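Local coordinates for protein putative ribose 5-phosphate isomerase (Leishmania infantum, PDB 6FXW) that probably interconverts ribose 5-phosphate and ribulose 5-phosphate in the pentose phosphate pathway, as a type B isomerase of the LacAB/RpiB family, at residues C93-H96 and V97-Q100. Residues are numbered along the deposited sequence; the frame is centred on the assembly and turned at random.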
ATOM      1  N   CYS A  93       5.192   2.800  -9.257  1.00 10.52           N
ATOM      2  CA  CYS A  93       5.278   3.295  -7.895  1.00 10.25           C
ATOM      3  C   CYS A  93       3.903   3.487  -7.312  1.00 10.61           C
ATOM      4  O   CYS A  93       2.919   3.802  -8.015  1.00 10.76           O
ATOM      5  CB  CYS A  93       6.016   4.612  -7.794  1.00 10.63           C
ATOM      6  SG  CYS A  93       7.676   4.578  -8.514  1.00 11.44           S
ATOM      7  N   TYR A  94       3.785   3.207  -6.011  1.00 10.04           N
ATOM      8  CA  TYR A  94       2.514   3.282  -5.323  1.00 10.86           C
ATOM      9  C   TYR A  94       2.622   3.949  -3.959  1.00 10.86           C
ATOM     10  O   TYR A  94       1.629   3.973  -3.228  1.00 10.50           O
ATOM     11  CB  TYR A  94       1.984   1.849  -5.122  1.00 10.86           C
ATOM     12  CG  TYR A  94       2.872   0.946  -4.346  1.00 10.34           C
ATOM     13  CD1 TYR A  94       3.852   0.234  -4.995  1.00 11.56           C
ATOM     14  CD2 TYR A  94       2.760   0.814  -3.006  1.00 12.21           C
ATOM     15  CE1 TYR A  94       4.675  -0.637  -4.273  1.00 11.27           C
ATOM     16  CE2 TYR A  94       3.676   0.009  -2.278  1.00 13.53           C
ATOM     17  CZ  TYR A  94       4.611  -0.689  -2.987  1.00 11.84           C
ATOM     18  OH  TYR A  94       5.463  -1.549  -2.253  1.00 15.01           O
ATOM     19  N   ASP A  95       3.779   4.445  -3.613  1.00 10.17           N
ATOM     20  CA  ASP A  95       3.969   5.164  -2.394  1.00 10.40           C
ATOM     21  C   ASP A  95       5.212   6.026  -2.470  1.00 10.86           C
ATOM     22  O   ASP A  95       5.920   6.086  -3.485  1.00 10.37           O
ATOM     23  CB  ASP A  95       3.993   4.178  -1.202  1.00 12.71           C
ATOM     24  CG  ASP A  95       5.315   3.568  -1.048  1.00 15.40           C
ATOM     25  OD1 ASP A  95       6.096   3.319  -1.988  1.00 13.77           O
ATOM     26  OD2 ASP A  95       5.671   3.382   0.137  1.00 20.46           O
ATOM     27  N   HIS A  96       5.531   6.691  -1.364  1.00 10.80           N
ATOM     28  CA  HIS A  96       6.678   7.598  -1.306  1.00 10.66           C
ATOM     29  C   HIS A  96       7.974   6.846  -1.482  1.00 11.52           C
ATOM     30  O   HIS A  96       8.935   7.326  -2.179  1.00 12.11           O
ATOM     31  CB  HIS A  96       6.644   8.328   0.044  1.00 12.49           C
ATOM     32  CG  HIS A  96       7.643   9.408   0.177  1.00 12.99           C
ATOM     33  ND1 HIS A  96       7.331  10.729  -0.076  1.00 14.58           N
ATOM     34  CD2 HIS A  96       8.953   9.388   0.541  1.00 15.19           C
ATOM     35  CE1 HIS A  96       8.391  11.481   0.231  1.00 16.11           C
ATOM     36  NE2 HIS A  96       9.411  10.684   0.559  1.00 17.06           N
ATOM     37  N   VAL A  97       8.132   5.699  -0.826  1.00 10.55           N
ATOM     38  CA  VAL A  97       9.402   5.044  -0.866  1.00 12.19           C
ATOM     39  C   VAL A  97       9.712   4.475  -2.251  1.00 10.74           C
ATOM     40  O   VAL A  97      10.850   4.600  -2.741  1.00 10.36           O
ATOM     41  CB  VAL A  97       9.418   3.910   0.173  1.00 14.03           C
ATOM     42  CG1 VAL A  97      10.570   2.952  -0.081  1.00 14.75           C
ATOM     43  CG2 VAL A  97       9.472   4.543   1.558  1.00 13.66           C
ATOM     44  N   THR A  98       8.728   3.888  -2.932  1.00 10.50           N
ATOM     45  CA  THR A  98       8.950   3.425  -4.276  1.00  9.74           C
ATOM     46  C   THR A  98       9.234   4.582  -5.237  1.00  9.65           C
ATOM     47  O   THR A  98      10.143   4.502  -6.060  1.00 10.96           O
ATOM     48  CB  THR A  98       7.808   2.551  -4.819  1.00 11.06           C
ATOM     49  OG1 THR A  98       6.530   3.199  -4.624  1.00 10.28           O
ATOM     50  CG2 THR A  98       7.793   1.227  -4.092  1.00 12.98           C
ATOM     51  N   ALA A  99       8.505   5.680  -5.038  1.00  8.92           N
ATOM     52  CA  ALA A  99       8.847   6.870  -5.865  1.00 10.58           C
ATOM     53  C   ALA A  99      10.241   7.331  -5.680  1.00 11.15           C
ATOM     54  O   ALA A  99      10.988   7.604  -6.650  1.00 11.96           O
ATOM     55  CB  ALA A  99       7.882   7.994  -5.560  1.00 11.52           C
ATOM     56  N   GLN A 100      10.693   7.432  -4.413  1.00 10.24           N
ATOM     57  CA  GLN A 100      12.057   7.880  -4.121  1.00 11.01           C
ATOM     58  C   GLN A 100      13.115   6.947  -4.658  1.00 10.86           C
ATOM     59  O   GLN A 100      14.049   7.372  -5.342  1.00 10.73           O
ATOM     60  CB  GLN A 100      12.201   8.012  -2.607  1.00 14.42           C
ATOM     61  CG  GLN A 100      13.581   8.461  -2.188  1.00 17.99           C
ATOM     62  CD  GLN A 100      13.688   8.511  -0.641  1.00 21.26           C
ATOM     63  OE1 GLN A 100      12.747   8.830   0.011  1.00 28.22           O
ATOM     64  NE2 GLN A 100      14.852   8.211  -0.098  1.00 29.47           N
TER
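Asp95 and Thr98 meet because each puts its polar branch between its own backbone N and carbonyl carbon: CG of Asp95 at chi1 82°, OG1 of Thr98 at 50°. The carboxylate thereby swings over the first turn of the helix, and the hydroxyl turns back toward the loop. Asp95 is the N-cap. Its OD1 takes a nearly straight bond from Thr98 N (2.9 Å, N-H...O 169°), approached from the syn side but well out of the carboxylate plane. The same oxygen uses its anti lone pair for Thr98 OG1, at 2.7 Å, so one threonine grips it with both backbone and side chain. With its proton given to Asp95 OD1, Thr98 OG1 in turn accepts from Tyr94 N (3.1 Å), tying the hydroxyl to the loop before the cap. The amide and the hydroxyl of Thr98, together with the helix N-terminus, would be expected to stabilise a negative charge on Asp95.

Thr98 also reaches the Tyr94 side chain, crossing it at about a right angle: CG2 lies 3.6 Å from CE1 of the ring, while OG1 sits over one face, offset toward the rim. Cys93 CB also approaches the hydroxyl, 3.5 Å from Thr98 OG1. Behind the cap, ordinary helical bonds begin with Ala99 N to Asp95 O (3.0 Å) and Gln100 N to His96 O (2.8 Å).

Subunit interfaces close round the turn: Tyr94 stacks on Tyr94 of a second subunit, and His96 on His96 of a third. Within the chain, the turn leads from strand 90-92, an edge strand of this chain's parallel sheet, into helix 96-104. Helix 120-131 packs alongside, Ile126 touching Cys93 and Asp125 bonding His96 ND1.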